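Long-range contacts in DUF3829 family protein (Bacteroides vulgatus, PDB 4YJW), which is of unknown function but is an all-alpha protein made with a lipoprotein-type signal, and so is probably tethered to a membrane: residues Asn36-Val41 against Ser97-Asn102; Gly43-Lys48 against Asp124-Glu129; Asp52-Val57 against Thr105-Met110. One frame throughout, in Å; residues are numbered along the deposited sequence.

Contact 1: Asn36-Val41 against Ser97-Asn102; sequences NEIKAV and SAFYEN
Glu37 and Tyr100 supply the polar half of this helix-helix contact. The phenol OH of Tyr100 donates to Glu37 OE1 at 2.7 Å, and OE1 receives it on its anti lone pair, the one turned away from OE2. The carboxylate sits at the edge of the ring, near its plane, but is itself turned 76° against it, and the two side chains cross at about a right angle. Glu37 reaches this position because its CG stands anti to the backbone N (chi1 -178°) and the chain runs on extended beyond it. Tyr100 starts out alongside the other helix, and it is its hydroxyl end that reaches Glu37.

The apolar half is built round Phe99, whose CB is directed toward helix 35-44. The outer end of its ring, CZ and CE2, enters between two branched residues. Ile38 brings the methyl CG2 to 3.7 Å from Phe99 CZ, while Val41, its side chain running head-on against that of Phe99, sets CG1 3.6 Å from Phe99 CE2. The carbonyl oxygen Ile38 O also lies at the ring edge, 3.7 Å from Phe99 CZ. Within helix 79-111 the two aromatic residues also touch: Phe99 CD2 lies over one face of the Tyr100 ring, offset toward its rim.

The segment axes approach to 11.5 Å at 39°, a spacing wide enough for the large rings to fill. Ile38 continues the packing onto Ser134 and Leu137 of helix 121-159, and Val57 covers Glu37 and Val41. The contact therefore joins a hydrophobic core to one directional bond at its margin, where the phenol proton engages the carboxylate and probably favours its ionised form.

Contact 2: Gly43-Lys48 against Asp124-Glu129; sequences GYLDQK and DKIRKE
Gln47 overlaps the guanidinium of Arg127, its CG over one face, 3.6 Å from Arg127 NH1 and offset toward the rim. The chain of Gln47 bends at chi2 (88°), which folds its amide back over the arginine in a stack with the two planes 27° apart. The extended Arg127 chain carries NE to the backbone oxygen of Leu45: the bond from Arg127 NE to Leu45 O measures 2.8 Å and runs nearly along the C=O axis, the acceptor tilted slightly from the guanidinium plane. One turn back on the same helix, Asp124 OD1 forms a salt bridge with Arg127 NH1 at 3.0 Å, OD1 lying in the guanidinium plane and NH1 above that of the carboxylate. Tyr106 OH of helix 79-111 binds NH2, which further fixes the rotation of the group. Just beyond Leu45, Asp46 OD2 accepts from Lys48 N at 3.0 Å, an Asx turn. Beside these polar bonds, Leu45 CD2 packs on Ile126 CG2 at 4.0 Å, the side chains crossing at about a right angle.

A helical arginine thus binds a carbonyl of the chain that follows helix 35-44, so joining it to helix 121-159, in an all-alpha, helix-packed fold.

Contact 3: Asp52-Val57 against Thr105-Met110; sequences DSLPVV and TYRLYM
Segment 52-57 ends a short 3-10 segment at its first two residues and then runs extended past residues 105-110 of helix 79-111, coming closest where the CA atoms of Leu54 and Arg107 are 6.3 Å apart. The link between the backbone of the loop and the helix is made by Arg107 NE, which donates to Leu54 O at 2.9 Å with an N-H...O angle of 157°. The oxygen lies in the guanidinium plane, whereas the donor stands above the carbonyl plane, 50° out of it. A water closes a small ring, donating to Leu54 O and accepting from Arg107 NH2, both at 2.9 Å. With CG anti to the backbone N (chi1 175°) and the chain straight as far as NE, Arg107 reaches out to the loop. Val56 CG2 then sits over the centre of the guanidinium, 3.6 Å from Arg107 CZ.

This is loop-on-helix packing, the connection after helix 35-44 being laid along helix 79-111 of the all-alpha fold. A leucine in place of Arg107 removes the NE donor and the NH2 that the water bridges, and would probably leave the loop at Leu54 and Val56 less firmly fixed to the helix. Deeper in, Leu54 CD1 touches the selenomethionine Met110 at CB, 3.7 Å away, and lies 4.1 Å from Tyr106 CE2. Met110 CG in turn rests over one face of the Tyr106 ring.

The three contacts lie on one side of the chain's centre, with their own centres about 11 to 12 Å apart. Contact 1 and contact 2 share helix 35-44, and contact 1 and contact 3 share helix 79-111. Tyr106 joins contacts 2 and 3 directly: its OH is 2.8 Å from Arg127 NH2 and 3.3 Å from Leu45 O, both probable hydrogen bonds. Val57 ties contact 3 to contact 1, its CG1 lying 3.7 Å from Val41 CG2. Asn102 O of contact 1 meets Ile126 CD1 of contact 2 at 3.9 Å. Along the chain, contact 3 is nested within the loop that contact 2 closes, while contact 1 crosses both.

Contact 1: Asn36-Val41 against Ser97-Asn102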
loop_
_atom_site.group_PDB
_atom_site.type_symbol
_atom_site.label_atom_id
_atom_site.label_comp_id
_atom_site.label_asym_id
_atom_site.label_seq_id
_atom_site.Cartn_x
_atom_site.Cartn_y
_atom_site.Cartn_z
ATOM N N ASN A 36 0.323 -11.571 -3.481
ATOM C CA ASN A 36 -0.344 -12.879 -3.386
ATOM C C ASN A 36 -1.421 -12.872 -2.314
ATOM O O ASN A 36 -2.484 -13.483 -2.523
ATOM C CB ASN A 36 0.666 -13.989 -3.176
ATOM C CG ASN A 36 1.431 -14.270 -4.446
ATOM O OD1 ASN A 36 0.937 -14.062 -5.568
ATOM N ND2 ASN A 36 2.634 -14.752 -4.304
ATOM N N GLU A 37 -1.219 -12.123 -1.212
ATOM C CA GLU A 37 -2.255 -12.013 -0.175
ATOM C C GLU A 37 -3.444 -11.226 -0.712
ATOM O O GLU A 37 -4.587 -11.594 -0.450
ATOM C CB GLU A 37 -1.723 -11.345 1.101
ATOM C CG GLU A 37 -2.776 -11.283 2.201
ATOM C CD GLU A 37 -2.161 -10.963 3.545
ATOM O OE1 GLU A 37 -1.823 -9.783 3.774
ATOM O OE2 GLU A 37 -1.911 -11.910 4.319
ATOM N N ILE A 38 -3.168 -10.150 -1.481
ATOM C CA ILE A 38 -4.236 -9.330 -2.092
ATOM C C ILE A 38 -5.087 -10.226 -3.005
ATOM O O ILE A 38 -6.331 -10.196 -2.929
ATOM C CB ILE A 38 -3.607 -8.119 -2.840
ATOM C CG1 ILE A 38 -3.015 -7.124 -1.801
ATOM C CG2 ILE A 38 -4.653 -7.416 -3.730
ATOM C CD1 ILE A 38 -1.960 -6.155 -2.360
ATOM N N LYS A 39 -4.431 -11.011 -3.883
ATOM C CA LYS A 39 -5.150 -11.953 -4.749
ATOM C C LYS A 39 -5.969 -12.959 -3.940
ATOM O O LYS A 39 -7.081 -13.318 -4.372
ATOM C CB LYS A 39 -4.169 -12.727 -5.658
ATOM C CG LYS A 39 -3.533 -11.894 -6.759
ATOM C CD LYS A 39 -2.568 -12.805 -7.541
ATOM C CE LYS A 39 -1.427 -12.090 -8.202
ATOM N NZ LYS A 39 -0.434 -13.056 -8.753
ATOM N N ALA A 40 -5.414 -13.464 -2.802
ATOM C CA ALA A 40 -6.137 -14.442 -1.960
ATOM C C ALA A 40 -7.392 -13.807 -1.328
ATOM O O ALA A 40 -8.448 -14.438 -1.289
ATOM C CB ALA A 40 -5.220 -15.011 -0.875
ATOM N N VAL A 41 -7.287 -12.538 -0.887
ATOM C CA VAL A 41 -8.436 -11.810 -0.314
ATOM C C VAL A 41 -9.509 -11.624 -1.409
ATOM O O VAL A 41 -10.690 -11.826 -1.148
ATOM C CB VAL A 41 -8.003 -10.467 0.322
ATOM C CG1 VAL A 41 -9.230 -9.578 0.609
ATOM C CG2 VAL A 41 -7.211 -10.740 1.614
ATOM N N SER A 97 -5.430 0.295 4.361
ATOM C CA SER A 97 -6.378 0.242 5.475
ATOM C C SER A 97 -7.771 -0.154 4.972
ATOM O O SER A 97 -8.359 -1.108 5.482
ATOM C CB SER A 97 -6.433 1.598 6.173
ATOM O OG SER A 97 -7.308 1.524 7.287
ATOM N N ALA A 98 -8.222 0.497 3.904
ATOM C CA ALA A 98 -9.541 0.236 3.327
ATOM C C ALA A 98 -9.641 -1.201 2.829
ATOM O O ALA A 98 -10.676 -1.834 3.054
ATOM C CB ALA A 98 -9.813 1.202 2.184
ATOM N N PHE A 99 -8.605 -1.698 2.116
ATOM C CA PHE A 99 -8.623 -3.043 1.543
ATOM C C PHE A 99 -8.827 -4.110 2.621
ATOM O O PHE A 99 -9.710 -4.971 2.482
ATOM C CB PHE A 99 -7.335 -3.320 0.739
ATOM C CG PHE A 99 -7.402 -4.634 -0.010
ATOM C CD1 PHE A 99 -8.098 -4.733 -1.215
ATOM C CD2 PHE A 99 -6.793 -5.784 0.506
ATOM C CE1 PHE A 99 -8.140 -5.955 -1.918
ATOM C CE2 PHE A 99 -6.869 -7.008 -0.173
ATOM C CZ PHE A 99 -7.519 -7.077 -1.398
ATOM N N TYR A 100 -8.047 -4.046 3.702
ATOM C CA TYR A 100 -8.154 -5.062 4.761
ATOM C C TYR A 100 -9.342 -4.828 5.665
ATOM O O TYR A 100 -9.982 -5.799 6.060
ATOM C CB TYR A 100 -6.845 -5.136 5.560
ATOM C CG TYR A 100 -5.749 -5.803 4.764
ATOM C CD1 TYR A 100 -4.918 -5.058 3.930
ATOM C CD2 TYR A 100 -5.558 -7.183 4.817
ATOM C CE1 TYR A 100 -3.919 -5.656 3.183
ATOM C CE2 TYR A 100 -4.542 -7.798 4.080
ATOM C CZ TYR A 100 -3.714 -7.024 3.277
ATOM O OH TYR A 100 -2.699 -7.587 2.559
ATOM N N GLU A 101 -9.709 -3.563 5.946
ATOM C CA GLU A 101 -10.903 -3.303 6.768
ATOM C C GLU A 101 -12.187 -3.723 6.023
ATOM O O GLU A 101 -13.109 -4.242 6.660
ATOM C CB GLU A 101 -10.996 -1.827 7.195
ATOM C CG GLU A 101 -10.022 -1.488 8.333
ATOM C CD GLU A 101 -10.215 -2.224 9.655
ATOM O OE1 GLU A 101 -11.378 -2.483 10.034
ATOM O OE2 GLU A 101 -9.204 -2.508 10.333
ATOM N N ASN A 102 -12.268 -3.453 4.691
ATOM C CA ASN A 102 -13.441 -3.851 3.889
ATOM C C ASN A 102 -13.620 -5.363 3.936
ATOM O O ASN A 102 -14.753 -5.826 4.048
ATOM C CB ASN A 102 -13.313 -3.392 2.428
ATOM C CG ASN A 102 -13.568 -1.930 2.207
ATOM O OD1 ASN A 102 -14.134 -1.234 3.056
ATOM N ND2 ASN A 102 -13.125 -1.415 1.052
#

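Contact 2: Gly43-Lys48 against Asp124-Glu129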
loop_
_atom_site.group_PDB
_atom_site.type_symbol
_atom_site.label_atom_id
_atom_site.label_comp_id
_atom_site.label_asym_id
_atom_site.label_seq_id
_atom_site.Cartn_x
_atom_site.Cartn_y
_atom_site.Cartn_z
ATOM N N GLY A 43 -10.107 -13.630 -3.889
ATOM C CA GLY A 43 -10.732 -14.947 -4.028
ATOM C C GLY A 43 -11.725 -15.226 -2.902
ATOM O O GLY A 43 -12.807 -15.775 -3.153
ATOM N N TYR A 44 -11.430 -14.746 -1.672
ATOM C CA TYR A 44 -12.309 -14.937 -0.512
ATOM C C TYR A 44 -13.596 -14.119 -0.656
ATOM O O TYR A 44 -14.582 -14.436 -0.002
ATOM C CB TYR A 44 -11.606 -14.582 0.815
ATOM C CG TYR A 44 -10.387 -15.427 1.108
ATOM C CD1 TYR A 44 -10.340 -16.773 0.736
ATOM C CD2 TYR A 44 -9.304 -14.904 1.801
ATOM C CE1 TYR A 44 -9.208 -17.556 0.984
ATOM C CE2 TYR A 44 -8.170 -15.682 2.068
ATOM C CZ TYR A 44 -8.131 -17.008 1.662
ATOM O OH TYR A 44 -7.015 -17.798 1.903
ATOM N N LEU A 45 -13.593 -13.105 -1.546
ATOM C CA LEU A 45 -14.780 -12.279 -1.803
ATOM C C LEU A 45 -15.704 -12.914 -2.856
ATOM O O LEU A 45 -16.817 -12.401 -3.103
ATOM C CB LEU A 45 -14.337 -10.881 -2.271
ATOM C CG LEU A 45 -13.586 -10.030 -1.263
ATOM C CD1 LEU A 45 -12.867 -8.899 -1.994
ATOM C CD2 LEU A 45 -14.534 -9.410 -0.238
ATOM N N ASP A 46 -15.269 -14.040 -3.467
ATOM C CA ASP A 46 -16.068 -14.693 -4.508
ATOM C C ASP A 46 -17.439 -15.141 -4.007
ATOM O O ASP A 46 -17.595 -15.606 -2.882
ATOM C CB ASP A 46 -15.333 -15.903 -5.107
ATOM C CG ASP A 46 -16.019 -16.392 -6.367
ATOM O OD1 ASP A 46 -15.975 -15.668 -7.381
ATOM O OD2 ASP A 46 -16.701 -17.430 -6.302
ATOM N N GLN A 47 -18.438 -14.982 -4.868
ATOM C CA GLN A 47 -19.840 -15.302 -4.609
ATOM C C GLN A 47 -20.057 -16.780 -4.233
ATOM O O GLN A 47 -21.016 -17.092 -3.537
ATOM C CB GLN A 47 -20.661 -14.974 -5.880
ATOM C CG GLN A 47 -20.722 -13.462 -6.217
ATOM C CD GLN A 47 -19.602 -12.909 -7.085
ATOM O OE1 GLN A 47 -18.481 -13.442 -7.152
ATOM N NE2 GLN A 47 -19.836 -11.740 -7.679
ATOM N N LYS A 48 -19.186 -17.685 -4.714
ATOM C CA LYS A 48 -19.347 -19.133 -4.476
ATOM C C LYS A 48 -18.542 -19.640 -3.264
ATOM O O LYS A 48 -18.590 -20.835 -2.954
ATOM C CB LYS A 48 -18.966 -19.926 -5.725
ATOM C CG LYS A 48 -19.981 -19.757 -6.861
ATOM C CD LYS A 48 -19.575 -20.547 -8.093
ATOM C CE LYS A 48 -20.540 -20.354 -9.238
ATOM N NZ LYS A 48 -20.121 -21.119 -10.446
ATOM N N ASP A 124 -21.826 -6.752 -2.880
ATOM C CA ASP A 124 -21.457 -6.281 -4.221
ATOM C C ASP A 124 -20.717 -4.946 -4.163
ATOM O O ASP A 124 -19.768 -4.755 -4.926
ATOM C CB ASP A 124 -22.676 -6.191 -5.138
ATOM C CG ASP A 124 -23.116 -7.545 -5.677
ATOM O OD1 ASP A 124 -22.278 -8.506 -5.681
ATOM O OD2 ASP A 124 -24.250 -7.638 -6.155
ATOM N N LYS A 125 -21.119 -4.033 -3.244
ATOM C CA LYS A 125 -20.414 -2.743 -3.095
ATOM C C LYS A 125 -18.947 -2.994 -2.710
ATOM O O LYS A 125 -18.031 -2.372 -3.259
ATOM C CB LYS A 125 -21.122 -1.896 -2.023
ATOM C CG LYS A 125 -20.521 -0.507 -1.821
ATOM C CD LYS A 125 -21.391 0.322 -0.873
ATOM C CE LYS A 125 -20.784 1.673 -0.545
ATOM N NZ LYS A 125 -20.882 2.621 -1.685
ATOM N N ILE A 126 -18.734 -3.894 -1.737
ATOM C CA ILE A 126 -17.397 -4.239 -1.250
ATOM C C ILE A 126 -16.598 -4.934 -2.357
ATOM O O ILE A 126 -15.443 -4.567 -2.577
ATOM C CB ILE A 126 -17.454 -5.100 0.054
ATOM C CG1 ILE A 126 -17.939 -4.227 1.241
ATOM C CG2 ILE A 126 -16.058 -5.725 0.355
ATOM C CD1 ILE A 126 -18.226 -4.985 2.615
ATOM N N ARG A 127 -17.202 -5.890 -3.076
ATOM C CA ARG A 127 -16.464 -6.582 -4.169
ATOM C C ARG A 127 -15.950 -5.581 -5.208
ATOM O O ARG A 127 -14.802 -5.683 -5.655
ATOM C CB ARG A 127 -17.363 -7.632 -4.866
ATOM C CG ARG A 127 -17.614 -8.857 -3.981
ATOM C CD ARG A 127 -18.804 -9.647 -4.492
ATOM N NE ARG A 127 -19.067 -10.748 -3.568
ATOM C CZ ARG A 127 -20.260 -11.251 -3.302
ATOM N NH1 ARG A 127 -21.349 -10.765 -3.902
ATOM N NH2 ARG A 127 -20.381 -12.262 -2.456
ATOM N N LYS A 128 -16.796 -4.633 -5.627
ATOM C CA LYS A 128 -16.383 -3.668 -6.646
ATOM C C LYS A 128 -15.231 -2.781 -6.140
ATOM O O LYS A 128 -14.261 -2.526 -6.865
ATOM C CB LYS A 128 -17.578 -2.800 -7.081
ATOM C CG LYS A 128 -18.655 -3.571 -7.878
ATOM C CD LYS A 128 -19.736 -2.601 -8.391
ATOM C CE LYS A 128 -20.685 -2.179 -7.297
ATOM N NZ LYS A 128 -21.821 -1.381 -7.837
ATOM N N GLU A 129 -15.335 -2.325 -4.895
ATOM C CA GLU A 129 -14.347 -1.427 -4.288
ATOM C C GLU A 129 -13.037 -2.151 -4.045
ATOM O O GLU A 129 -11.976 -1.584 -4.315
ATOM C CB GLU A 129 -14.894 -0.843 -2.990
ATOM C CG GLU A 129 -14.012 0.237 -2.360
ATOM C CD GLU A 129 -13.785 1.546 -3.102
ATOM O OE1 GLU A 129 -14.652 1.951 -3.913
ATOM O OE2 GLU A 129 -12.745 2.190 -2.831
#

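Contact 3: Asp52-Val57 against Thr105-Met110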
loop_
_atom_site.group_PDB
_atom_site.type_symbol
_atom_site.label_atom_id
_atom_site.label_comp_id
_atom_site.label_asym_id
_atom_site.label_seq_id
_atom_site.Cartn_x
_atom_site.Cartn_y
_atom_site.Cartn_z
ATOM N N ASP A 52 -18.974 -20.034 5.824
ATOM C CA ASP A 52 -18.249 -20.512 7.021
ATOM C C ASP A 52 -16.755 -20.786 6.748
ATOM O O ASP A 52 -15.978 -20.962 7.696
ATOM C CB ASP A 52 -18.948 -21.756 7.608
ATOM C CG ASP A 52 -20.301 -21.402 8.214
ATOM O OD1 ASP A 52 -20.512 -20.204 8.562
ATOM O OD2 ASP A 52 -21.161 -22.297 8.294
ATOM N N SER A 53 -16.347 -20.744 5.466
ATOM C CA SER A 53 -14.943 -20.958 5.081
ATOM C C SER A 53 -14.113 -19.661 5.046
ATOM O O SER A 53 -12.897 -19.750 4.874
ATOM C CB SER A 53 -14.873 -21.614 3.704
ATOM O OG SER A 53 -15.418 -22.921 3.786
ATOM N N LEU A 54 -14.746 -18.474 5.175
ATOM C CA LEU A 54 -14.032 -17.193 5.062
ATOM C C LEU A 54 -13.002 -17.033 6.188
ATOM O O LEU A 54 -13.375 -17.013 7.363
ATOM C CB LEU A 54 -15.006 -15.993 5.047
ATOM C CG LEU A 54 -16.097 -16.017 3.976
ATOM C CD1 LEU A 54 -17.107 -14.882 4.189
ATOM C CD2 LEU A 54 -15.504 -15.955 2.572
ATOM N N PRO A 55 -11.692 -16.959 5.884
ATOM C CA PRO A 55 -10.725 -16.863 6.980
ATOM C C PRO A 55 -10.432 -15.425 7.390
ATOM O O PRO A 55 -10.677 -14.498 6.627
ATOM C CB PRO A 55 -9.480 -17.530 6.394
ATOM C CG PRO A 55 -9.538 -17.197 4.928
ATOM C CD PRO A 55 -11.016 -17.033 4.562
ATOM N N VAL A 56 -9.857 -15.247 8.577
ATOM C CA VAL A 56 -9.412 -13.912 9.003
ATOM C C VAL A 56 -8.131 -13.607 8.212
ATOM O O VAL A 56 -7.248 -14.467 8.111
ATOM C CB VAL A 56 -9.157 -13.853 10.538
ATOM C CG1 VAL A 56 -8.414 -12.568 10.937
ATOM C CG2 VAL A 56 -10.464 -13.979 11.307
ATOM N N VAL A 57 -8.030 -12.403 7.661
ATOM C CA VAL A 57 -6.809 -11.972 6.950
ATOM C C VAL A 57 -6.435 -10.627 7.547
ATOM O O VAL A 57 -7.085 -9.639 7.242
ATOM C CB VAL A 57 -6.946 -11.926 5.404
ATOM C CG1 VAL A 57 -5.599 -11.532 4.803
ATOM C CG2 VAL A 57 -7.376 -13.310 4.865
ATOM N N THR A 105 -15.039 -6.344 7.396
ATOM C CA THR A 105 -16.472 -6.003 7.382
ATOM C C THR A 105 -17.253 -7.057 6.614
ATOM O O THR A 105 -18.265 -7.552 7.105
ATOM C CB THR A 105 -16.673 -4.624 6.760
ATOM O OG1 THR A 105 -15.972 -3.700 7.567
ATOM C CG2 THR A 105 -18.143 -4.209 6.700
ATOM N N TYR A 106 -16.798 -7.350 5.392
ATOM C CA TYR A 106 -17.418 -8.335 4.512
ATOM C C TYR A 106 -17.553 -9.678 5.223
ATOM O O TYR A 106 -18.633 -10.243 5.222
ATOM C CB TYR A 106 -16.580 -8.490 3.224
ATOM C CG TYR A 106 -17.116 -9.555 2.287
ATOM C CD1 TYR A 106 -18.060 -9.240 1.306
ATOM C CD2 TYR A 106 -16.634 -10.861 2.336
ATOM C CE1 TYR A 106 -18.538 -10.213 0.426
ATOM C CE2 TYR A 106 -17.118 -11.846 1.470
ATOM C CZ TYR A 106 -18.059 -11.511 0.511
ATOM O OH TYR A 106 -18.549 -12.484 -0.338
ATOM N N ARG A 107 -16.450 -10.210 5.781
ATOM C CA ARG A 107 -16.495 -11.526 6.445
ATOM C C ARG A 107 -17.525 -11.566 7.600
ATOM O O ARG A 107 -18.317 -12.513 7.673
ATOM C CB ARG A 107 -15.104 -11.907 6.953
ATOM C CG ARG A 107 -15.096 -13.214 7.770
ATOM C CD ARG A 107 -13.675 -13.584 8.179
ATOM N NE ARG A 107 -13.683 -14.716 9.111
ATOM C CZ ARG A 107 -13.858 -14.598 10.424
ATOM N NH1 ARG A 107 -14.041 -13.401 10.975
ATOM N NH2 ARG A 107 -13.856 -15.675 11.197
ATOM N N LEU A 108 -17.562 -10.533 8.441
ATOM C CA LEU A 108 -18.502 -10.478 9.573
ATOM C C LEU A 108 -19.960 -10.369 9.103
ATOM O O LEU A 108 -20.842 -11.015 9.680
ATOM C CB LEU A 108 -18.141 -9.307 10.495
ATOM C CG LEU A 108 -16.714 -9.373 11.133
ATOM C CD1 LEU A 108 -16.533 -8.269 12.194
ATOM C CD2 LEU A 108 -16.413 -10.765 11.749
ATOM N N TYR A 109 -20.194 -9.595 8.032
ATOM C CA TYR A 109 -21.513 -9.370 7.428
ATOM C C TYR A 109 -22.009 -10.655 6.735
ATOM O O TYR A 109 -23.214 -10.921 6.748
ATOM C CB TYR A 109 -21.422 -8.144 6.485
ATOM C CG TYR A 109 -22.342 -8.114 5.280
ATOM C CD1 TYR A 109 -21.948 -8.678 4.067
ATOM C CD2 TYR A 109 -23.503 -7.346 5.287
ATOM C CE1 TYR A 109 -22.745 -8.580 2.928
ATOM C CE2 TYR A 109 -24.324 -7.264 4.161
ATOM C CZ TYR A 109 -23.926 -7.865 2.976
ATOM O OH TYR A 109 -24.704 -7.779 1.847
HETATM N N MSE A 110 -21.103 -11.451 6.123
HETATM C CA MSE A 110 -21.531 -12.723 5.522
HETATM C C MSE A 110 -21.838 -13.754 6.636
HETATM O O MSE A 110 -22.876 -14.427 6.599
HETATM C CB MSE A 110 -20.433 -13.303 4.582
HETATM C CG MSE A 110 -20.161 -12.468 3.323
HETATM SE SE MSE A 110 -21.781 -12.082 2.275
HETATM C CE MSE A 110 -22.240 -13.932 1.753
HETATM O O HOH W 1 -14.174 -18.263 9.828
#